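Side-chain contacts in cellulase IBT99 (Metagenomes, PDB 6WBT), which probably hydrolyses 6-phospho-alpha-glucosides with the help of bound NAD and a manganese ion, as in other family 4 glycoside hydrolases: residues Gln85-Val88 / Gly89-Met93; Arg94-Asp97 / Glu98-Cys101; Cys112-Gly115 / Gly116-Tyr119. All coordinates share one frame; numbering follows the deposited sequence.

In the fold
From the N terminus, the chain leaves strand 81-84 of the mixed sheet and enters interaction 1, a tight turn at Arg87-Gly90 that opens helix 90-103 beside NAD. Interaction 2 continues along that helix through two turns joined by i to i+4 bonds, with Arg94 facing glucose 6-phosphate. Interaction 3 follows at the start of helix 114-136. The three contacts lie in series, so none encloses or crosses another, yet they touch in space. Arg87 NH1 packs 3.4 Å from Arg94 CD, Cys101 SG lies 3.6 Å from Ala114 CB, and Tyr119 reaches back to Arg87. Together they tie the two helices and the strand-to-helix loop to the cofactor and sugar phosphate sites.

Interaction 1 of 3, residues Gln85-Val88 / Gly89-Met93; sequences QMRV and GGLKM. With NAD (nicotinamide-adenine-dinucleotide), chain G.
Arg87 and Leu91 meet by van der Waals packing of a methyl over a guanidinium face: Leu91 CD2 lies 3.5 Å from Arg87 NE, displaced toward the rim of the flat group. The nicotinamide ribose of NAD covers the opposite face, so the guanidinium is held between a leucine methyl and a sugar. Met86 packs its CB against the adenine, 3.7 Å from NAD C4A.

A backbone bond, Gly90 N to Arg87 O at 2.8 Å, closes a type II turn from Arg87 to Gly90. Gly89, at phi 88°, takes the turn's third position, where a side chain would run into the preceding carbonyl. This turn follows the fourth strand, in sequence, of the Rossmann-type sheet and starts helix 90-103 beside the dinucleotide.

Polar bonds to NAD come mainly from Arg87. Its chain bends at the CG-CD bond (chi3 -64°), turning Arg87 NE in plane onto the bridging oxygen NAD O3 at 3.0 Å, with a nearly straight N-H...O angle of 168°. Arg87 NH2 reaches NAD O2N at 2.9 Å and NAD O5D at 3.1 Å, while NH1 makes a salt bridge with Glu110. A leucine in its place would probably leave the NAD diphosphate without these donors and Glu110 without this charged mate.

Interaction 2 of 3, residues Arg94-Asp97 / Glu98-Cys101; sequences RVKD and EQIC. With G6P (6-O-phosphono-alpha-D-glucopyranose), chain F.
Arg94 and Glu98, one helical turn apart, meet at the edge of the guanidinium, where Arg94 NE and Glu98 OE2 form a long salt bridge of 3.8 Å. The two flat groups are turned 54° against each other, so this is an ion pair at some distance and no two-pronged pairing. A water in the guanidinium plane also bridges them, donating to Glu98 OE2 at 2.7 Å and accepting a weak bond from Arg94 NH2.

Farther along the guanidinium edge is the phosphate of glucose 6-phosphate. Arg94 NH1 gives G6P O2P a bond of 2.9 Å that is almost straight, at 176°. The approach of NH2 to O1P is too close in the model to be relied on. Fully extended, with CG anti to the backbone N (chi1 177°), the arginine spans the distance from helix to ligand.

Behind these groups stands the helix itself. Glu98 N bonds to Arg94 O at 3.1 Å, fixing the four-residue spacing, and Ile100 N repeats the pattern on Lys96 O. Lys96 CE rests 4.1 Å from Ile100 CG1, and Ile100 lies against helix 421-434. Glu98 OE1 is held by Gly287 N and Thr285 OG1, and Asp97 makes a salt bridge with Arg122.

With the other Glu98 oxygen secured in this way, the long ion pair and the shared water probably help orient the guanidinium toward the phosphate and partly balance its charge, beside a ligand that Arg286 and Arg294 also bind.

Interaction 3 of 3, residues Cys112-Gly115 / Gly116-Tyr119; sequences CGAG and GMTY. With NAD (nicotinamide-adenine-dinucleotide), chain G.
Ala114 O is gripped twice by Thr118, one helical turn on. The hydroxyl Thr118 OG1 donates to Ala114 O at 2.7 Å and the backbone Thr118 N at 3.0 Å, and the two donors arrive from opposite faces of the carbonyl plane. The hydroxyl lies beside its own backbone N (chi1 -58°), which folds it back along the helix onto this oxygen and satisfies the buried hydroxyl within the helix itself.

The helix starts just before, with Gly113 at the N-cap; its phi of 85° suits glycine, because a side chain would press on the preceding carbonyl. Gly113 O takes Met117 N at 3.1 Å and a weaker bond from Gly116 N. Residue Met117 is a selenomethionine whose chain bends at its last torsion, laying CE alongside the start of the helix, 3.6 Å from Ala114 CA. Phe412 of helix 405-414 packs on both Ala114 and Met117.

Tyr119 N closes the next turn on Gly115 O at 3.0 Å. Its ring leads off the helix, CG being anti to the backbone N (chi1 -176°), and Pro150 and Arg87 touch its side chain. The phenol Tyr119 OH donates to NAD O3D at 2.6 Å, with that oxygen near the ring plane.

NAD O3D in turn donates to Met86 O. Such a donor-acceptor chain would probably set the direction of both hydroxyls and help hold the nicotinamide ribose in one orientation.

Interaction 1 of 3, residues Gln85-Val88 / Gly89-Met93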
loop_
_atom_site.group_PDB
_atom_site.type_symbol
_atom_site.label_atom_id
_atom_site.label_comp_id
_atom_site.label_asym_id
_atom_site.label_seq_id
_atom_site.Cartn_x
_atom_site.Cartn_y
_atom_site.Cartn_z
ATOM N N GLN A 85 11.708 27.274 21.172
ATOM C CA GLN A 85 11.948 28.256 20.122
ATOM C C GLN A 85 13.453 28.482 19.986
ATOM O O GLN A 85 13.937 29.613 19.924
ATOM C CB GLN A 85 11.200 29.559 20.408
ATOM C CG GLN A 85 11.461 30.151 21.784
ATOM C CD GLN A 85 10.707 31.447 22.006
ATOM O OE1 GLN A 85 9.705 31.717 21.345
ATOM N NE2 GLN A 85 11.190 32.260 22.938
HETATM N N MSE A 86 14.210 27.392 19.938
HETATM C CA MSE A 86 15.661 27.469 19.837
HETATM C C MSE A 86 16.107 27.769 18.412
HETATM O O MSE A 86 15.391 27.487 17.450
HETATM C CB MSE A 86 16.301 26.163 20.314
HETATM C CG MSE A 86 16.034 24.976 19.400
HETATM SE SE MSE A 86 16.904 23.334 19.992
HETATM C CE MSE A 86 15.983 23.100 21.693
ATOM N N ARG A 87 17.298 28.352 18.287
ATOM C CA ARG A 87 17.959 28.564 17.000
ATOM C C ARG A 87 19.414 28.156 17.197
ATOM O O ARG A 87 20.252 28.980 17.574
ATOM C CB ARG A 87 17.830 30.010 16.525
ATOM C CG ARG A 87 18.463 30.263 15.165
ATOM C CD ARG A 87 18.454 31.738 14.800
ATOM N NE ARG A 87 17.101 32.267 14.651
ATOM C CZ ARG A 87 16.415 32.251 13.513
ATOM N NH1 ARG A 87 16.953 31.729 12.419
ATOM N NH2 ARG A 87 15.191 32.757 13.468
ATOM N N VAL A 88 19.705 26.875 16.956
ATOM C CA VAL A 88 21.059 26.370 17.141
ATOM C C VAL A 88 22.004 27.106 16.206
ATOM O O VAL A 88 21.769 27.193 14.995
ATOM C CB VAL A 88 21.104 24.853 16.907
ATOM C CG1 VAL A 88 22.516 24.331 17.123
ATOM C CG2 VAL A 88 20.120 24.145 17.827
ATOM N N GLY A 89 23.084 27.644 16.771
ATOM C CA GLY A 89 23.995 28.488 16.035
ATOM C C GLY A 89 23.628 29.955 16.026
ATOM O O GLY A 89 24.471 30.786 15.663
ATOM N N GLY A 90 22.402 30.301 16.414
ATOM C CA GLY A 90 21.972 31.682 16.454
ATOM C C GLY A 90 21.866 32.301 15.069
ATOM O O GLY A 90 22.010 31.645 14.036
ATOM N N LEU A 91 21.600 33.609 15.069
ATOM C CA LEU A 91 21.563 34.358 13.819
ATOM C C LEU A 91 22.942 34.480 13.184
ATOM O O LEU A 91 23.037 34.806 11.996
ATOM C CB LEU A 91 20.972 35.749 14.052
ATOM C CG LEU A 91 19.499 35.801 14.462
ATOM C CD1 LEU A 91 19.058 37.237 14.686
ATOM C CD2 LEU A 91 18.629 35.130 13.412
ATOM N N LYS A 92 24.005 34.227 13.951
ATOM C CA LYS A 92 25.353 34.256 13.392
ATOM C C LYS A 92 25.543 33.160 12.351
ATOM O O LYS A 92 26.113 33.403 11.280
ATOM C CB LYS A 92 26.380 34.118 14.517
ATOM C CG LYS A 92 27.632 33.345 14.138
ATOM C CD LYS A 92 28.310 32.775 15.373
ATOM C CE LYS A 92 29.380 31.762 15.003
ATOM N NZ LYS A 92 29.946 31.094 16.207
HETATM N N MSE A 93 25.074 31.953 12.643
HETATM C CA MSE A 93 25.217 30.835 11.719
HETATM C C MSE A 93 24.208 30.920 10.581
HETATM O O MSE A 93 24.410 30.330 9.519
HETATM C CB MSE A 93 25.068 29.503 12.455
HETATM C CG MSE A 93 26.287 29.112 13.270
HETATM SE SE MSE A 93 27.907 29.061 12.185
HETATM C CE MSE A 93 27.288 27.865 10.775
HETATM P PA NAD G . 17.294 33.967 18.120
HETATM O O1A NAD G . 18.594 33.562 17.510
HETATM O O2A NAD G . 17.015 35.426 18.274
HETATM O O5B NAD G . 17.141 33.239 19.544
HETATM C C5B NAD G . 17.249 31.791 19.621
HETATM C C4B NAD G . 17.597 31.393 21.035
HETATM O O4B NAD G . 17.767 29.951 21.111
HETATM C C3B NAD G . 18.895 31.991 21.606
HETATM O O3B NAD G . 18.643 32.532 22.896
HETATM C C2B NAD G . 19.819 30.772 21.709
HETATM O O2B NAD G . 20.846 30.906 22.668
HETATM C C1B NAD G . 18.798 29.692 22.033
HETATM N N9A NAD G . 19.285 28.330 21.843
HETATM C C8A NAD G . 20.140 27.892 20.863
HETATM N N7A NAD G . 20.414 26.614 20.942
HETATM C C5A NAD G . 19.706 26.179 22.052
HETATM C C6A NAD G . 19.588 24.915 22.662
HETATM N N6A NAD G . 20.207 23.823 22.224
HETATM N N1A NAD G . 18.801 24.823 23.760
HETATM C C2A NAD G . 18.182 25.927 24.197
HETATM N N3A NAD G . 18.218 27.163 23.705
HETATM C C4A NAD G . 19.006 27.228 22.619
HETATM O O3 NAD G . 16.098 33.305 17.282
HETATM P PN NAD G . 14.694 33.880 16.762
HETATM O O1N NAD G . 13.965 34.493 17.912
HETATM O O2N NAD G . 14.932 34.712 15.545
HETATM O O5D NAD G . 13.967 32.517 16.339
HETATM C C5D NAD G . 13.875 31.465 17.332
HETATM C C4D NAD G . 13.407 30.195 16.668
HETATM O O4D NAD G . 12.017 30.340 16.296
HETATM C C3D NAD G . 14.131 29.816 15.367
HETATM O O3D NAD G . 14.437 28.428 15.376
HETATM C C2D NAD G . 13.057 30.142 14.324
HETATM O O2D NAD G . 13.243 29.513 13.065
HETATM C C1D NAD G . 11.810 29.674 15.062
HETATM N N1N NAD G . 10.555 30.185 14.443
HETATM C C2N NAD G . 9.750 29.334 13.735
HETATM C C3N NAD G . 8.591 29.796 13.128
HETATM C C7N NAD G . 7.721 28.795 12.412
HETATM O O7N NAD G . 7.123 29.134 11.395
HETATM N N7N NAD G . 7.611 27.585 12.942
HETATM C C4N NAD G . 8.274 31.147 13.221
HETATM C C5N NAD G . 9.074 31.986 13.966
HETATM C C6N NAD G . 10.206 31.487 14.571
#

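Interaction 2 of 3, residues Arg94-Asp97 / Glu98-Cys101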
loop_
_atom_site.group_PDB
_atom_site.type_symbol
_atom_site.label_atom_id
_atom_site.label_comp_id
_atom_site.label_asym_id
_atom_site.label_seq_id
_atom_site.Cartn_x
_atom_site.Cartn_y
_atom_site.Cartn_z
ATOM N N ARG A 94 23.120 31.659 10.805
ATOM C CA ARG A 94 22.112 31.810 9.762
ATOM C C ARG A 94 22.646 32.623 8.590
ATOM O O ARG A 94 22.426 32.264 7.427
ATOM C CB ARG A 94 20.850 32.458 10.331
ATOM C CG ARG A 94 19.782 32.717 9.284
ATOM C CD ARG A 94 18.528 33.318 9.888
ATOM N NE ARG A 94 17.525 33.593 8.864
ATOM C CZ ARG A 94 16.306 34.061 9.114
ATOM N NH1 ARG A 94 15.931 34.309 10.360
ATOM N NH2 ARG A 94 15.464 34.278 8.114
ATOM N N VAL A 95 23.350 33.722 8.873
ATOM C CA VAL A 95 23.897 34.537 7.793
ATOM C C VAL A 95 25.031 33.805 7.090
ATOM O O VAL A 95 25.296 34.049 5.907
ATOM C CB VAL A 95 24.350 35.911 8.324
ATOM C CG1 VAL A 95 23.244 36.552 9.140
ATOM C CG2 VAL A 95 25.621 35.784 9.151
ATOM N N LYS A 96 25.715 32.897 7.791
ATOM C CA LYS A 96 26.775 32.129 7.151
ATOM C C LYS A 96 26.205 31.051 6.240
ATOM O O LYS A 96 26.810 30.725 5.212
ATOM C CB LYS A 96 27.693 31.511 8.206
ATOM C CG LYS A 96 28.991 30.961 7.641
ATOM C CD LYS A 96 29.737 32.029 6.857
ATOM C CE LYS A 96 30.980 31.467 6.190
ATOM N NZ LYS A 96 31.664 32.490 5.351
ATOM N N ASP A 97 25.044 30.490 6.592
ATOM C CA ASP A 97 24.387 29.540 5.702
ATOM C C ASP A 97 23.879 30.231 4.443
ATOM O O ASP A 97 24.016 29.697 3.336
ATOM C CB ASP A 97 23.237 28.845 6.430
ATOM C CG ASP A 97 23.701 28.053 7.634
ATOM O OD1 ASP A 97 24.928 27.953 7.845
ATOM O OD2 ASP A 97 22.838 27.534 8.372
ATOM N N GLU A 98 23.292 31.420 4.593
ATOM C CA GLU A 98 22.764 32.137 3.438
ATOM C C GLU A 98 23.885 32.628 2.529
ATOM O O GLU A 98 23.733 32.647 1.302
ATOM C CB GLU A 98 21.894 33.305 3.901
ATOM C CG GLU A 98 20.616 32.884 4.606
ATOM C CD GLU A 98 19.929 34.039 5.306
ATOM O OE1 GLU A 98 20.637 34.895 5.875
ATOM O OE2 GLU A 98 18.681 34.094 5.286
ATOM N N GLN A 99 25.021 33.023 3.110
ATOM C CA GLN A 99 26.122 33.533 2.298
ATOM C C GLN A 99 26.813 32.415 1.527
ATOM O O GLN A 99 27.241 32.616 0.384
ATOM C CB GLN A 99 27.127 34.279 3.176
ATOM C CG GLN A 99 26.710 35.696 3.530
ATOM C CD GLN A 99 27.780 36.440 4.305
ATOM O OE1 GLN A 99 27.994 37.634 4.099
ATOM N NE2 GLN A 99 28.458 35.735 5.203
ATOM N N ILE A 100 26.939 31.234 2.134
ATOM C CA ILE A 100 27.582 30.116 1.451
ATOM C C ILE A 100 26.747 29.666 0.258
ATOM O O ILE A 100 27.285 29.317 -0.799
ATOM C CB ILE A 100 27.837 28.963 2.441
ATOM C CG1 ILE A 100 28.990 29.318 3.383
ATOM C CG2 ILE A 100 28.134 27.664 1.704
ATOM C CD1 ILE A 100 29.337 28.222 4.363
ATOM N N CYS A 101 25.419 29.687 0.400
ATOM C CA CYS A 101 24.550 29.294 -0.704
ATOM C C CYS A 101 24.640 30.287 -1.857
ATOM O O CYS A 101 24.797 29.891 -3.019
ATOM C CB CYS A 101 23.107 29.167 -0.215
ATOM S SG CYS A 101 22.842 27.862 1.006
HETATM C C1 G6P F . 7.268 32.688 9.242
HETATM C C2 G6P F . 7.912 31.343 8.914
HETATM C C3 G6P F . 9.228 31.168 9.662
HETATM C C4 G6P F . 10.123 32.384 9.456
HETATM C C5 G6P F . 9.355 33.644 9.835
HETATM C C6 G6P F . 10.199 34.908 9.702
HETATM O O1 G6P F . 6.873 32.704 10.618
HETATM O O2 G6P F . 7.017 30.284 9.271
HETATM O O3 G6P F . 9.894 29.992 9.193
HETATM O O4 G6P F . 11.297 32.267 10.268
HETATM O O5 G6P F . 8.196 33.747 9.006
HETATM O O6 G6P F . 11.551 34.589 9.384
HETATM P P G6P F . 12.691 35.717 9.524
HETATM O O1P G6P F . 13.577 35.499 8.323
HETATM O O2P G6P F . 13.339 35.430 10.857
HETATM O O3P G6P F . 11.914 37.012 9.490
HETATM O O HOH W 1 16.136 33.083 5.046
#

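Interaction 3 of 3, residues Cys112-Gly115 / Gly116-Tyr119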
loop_
_atom_site.group_PDB
_atom_site.type_symbol
_atom_site.label_atom_id
_atom_site.label_comp_id
_atom_site.label_asym_id
_atom_site.label_seq_id
_atom_site.Cartn_x
_atom_site.Cartn_y
_atom_site.Cartn_z
ATOM N N CYS A 112 14.753 26.657 3.699
ATOM C CA CYS A 112 14.615 26.044 2.386
ATOM C C CYS A 112 15.954 26.046 1.664
ATOM O O CYS A 112 16.729 27.001 1.773
ATOM C CB CYS A 112 13.565 26.775 1.545
ATOM S SG CYS A 112 11.889 26.673 2.208
ATOM N N GLY A 113 16.217 24.972 0.924
ATOM C CA GLY A 113 17.462 24.849 0.195
ATOM C C GLY A 113 18.579 24.290 1.057
ATOM O O GLY A 113 18.356 23.625 2.076
ATOM N N ALA A 114 19.813 24.570 0.628
ATOM C CA ALA A 114 20.979 24.109 1.374
ATOM C C ALA A 114 21.091 24.795 2.729
ATOM O O ALA A 114 21.599 24.196 3.683
ATOM C CB ALA A 114 22.250 24.334 0.556
ATOM N N GLY A 115 20.631 26.043 2.833
ATOM C CA GLY A 115 20.680 26.731 4.110
ATOM C C GLY A 115 19.748 26.128 5.141
ATOM O O GLY A 115 20.052 26.130 6.335
ATOM N N GLY A 116 18.610 25.608 4.700
ATOM C CA GLY A 116 17.664 24.970 5.591
ATOM C C GLY A 116 18.112 23.594 6.031
ATOM O O GLY A 116 17.931 23.216 7.192
HETATM N N MSE A 117 18.680 22.826 5.105
HETATM C CA MSE A 117 19.215 21.508 5.424
HETATM C C MSE A 117 20.387 21.622 6.390
HETATM O O MSE A 117 20.553 20.792 7.285
HETATM C CB MSE A 117 19.651 20.784 4.147
HETATM C CG MSE A 117 18.504 20.409 3.229
HETATM SE SE MSE A 117 19.071 19.312 1.723
HETATM C CE MSE A 117 20.165 20.619 0.781
ATOM N N THR A 118 21.206 22.660 6.195
ATOM C CA THR A 118 22.308 22.917 7.117
ATOM C C THR A 118 21.784 23.319 8.489
ATOM O O THR A 118 22.259 22.824 9.518
ATOM C CB THR A 118 23.222 24.003 6.550
ATOM O OG1 THR A 118 23.717 23.589 5.271
ATOM C CG2 THR A 118 24.390 24.260 7.486
ATOM N N TYR A 119 20.802 24.223 8.519
ATOM C CA TYR A 119 20.157 24.586 9.775
ATOM C C TYR A 119 19.469 23.386 10.413
ATOM O O TYR A 119 19.401 23.287 11.643
ATOM C CB TYR A 119 19.157 25.717 9.526
ATOM C CG TYR A 119 18.485 26.270 10.763
ATOM C CD1 TYR A 119 19.125 26.268 11.996
ATOM C CD2 TYR A 119 17.203 26.799 10.693
ATOM C CE1 TYR A 119 18.504 26.773 13.124
ATOM C CE2 TYR A 119 16.577 27.307 11.812
ATOM C CZ TYR A 119 17.230 27.292 13.024
ATOM O OH TYR A 119 16.602 27.798 14.138
HETATM P PA NAD G . 17.294 33.967 18.120
HETATM O O1A NAD G . 18.594 33.562 17.510
HETATM O O2A NAD G . 17.015 35.426 18.274
HETATM O O5B NAD G . 17.141 33.239 19.544
HETATM C C5B NAD G . 17.249 31.791 19.621
HETATM C C4B NAD G . 17.597 31.393 21.035
HETATM O O4B NAD G . 17.767 29.951 21.111
HETATM C C3B NAD G . 18.895 31.991 21.606
HETATM O O3B NAD G . 18.643 32.532 22.896
HETATM C C2B NAD G . 19.819 30.772 21.709
HETATM O O2B NAD G . 20.846 30.906 22.668
HETATM C C1B NAD G . 18.798 29.692 22.033
HETATM N N9A NAD G . 19.285 28.330 21.843
HETATM C C8A NAD G . 20.140 27.892 20.863
HETATM N N7A NAD G . 20.414 26.614 20.942
HETATM C C5A NAD G . 19.706 26.179 22.052
HETATM C C6A NAD G . 19.588 24.915 22.662
HETATM N N6A NAD G . 20.207 23.823 22.224
HETATM N N1A NAD G . 18.801 24.823 23.760
HETATM C C2A NAD G . 18.182 25.927 24.197
HETATM N N3A NAD G . 18.218 27.163 23.705
HETATM C C4A NAD G . 19.006 27.228 22.619
HETATM O O3 NAD G . 16.098 33.305 17.282
HETATM P PN NAD G . 14.694 33.880 16.762
HETATM O O1N NAD G . 13.965 34.493 17.912
HETATM O O2N NAD G . 14.932 34.712 15.545
HETATM O O5D NAD G . 13.967 32.517 16.339
HETATM C C5D NAD G . 13.875 31.465 17.332
HETATM C C4D NAD G . 13.407 30.195 16.668
HETATM O O4D NAD G . 12.017 30.340 16.296
HETATM C C3D NAD G . 14.131 29.816 15.367
HETATM O O3D NAD G . 14.437 28.428 15.376
HETATM C C2D NAD G . 13.057 30.142 14.324
HETATM O O2D NAD G . 13.243 29.513 13.065
HETATM C C1D NAD G . 11.810 29.674 15.062
HETATM N N1N NAD G . 10.555 30.185 14.443
HETATM C C2N NAD G . 9.750 29.334 13.735
HETATM C C3N NAD G . 8.591 29.796 13.128
HETATM C C7N NAD G . 7.721 28.795 12.412
HETATM O O7N NAD G . 7.123 29.134 11.395
HETATM N N7N NAD G . 7.611 27.585 12.942
HETATM C C4N NAD G . 8.274 31.147 13.221
HETATM C C5N NAD G . 9.074 31.986 13.966
HETATM C C6N NAD G . 10.206 31.487 14.571
#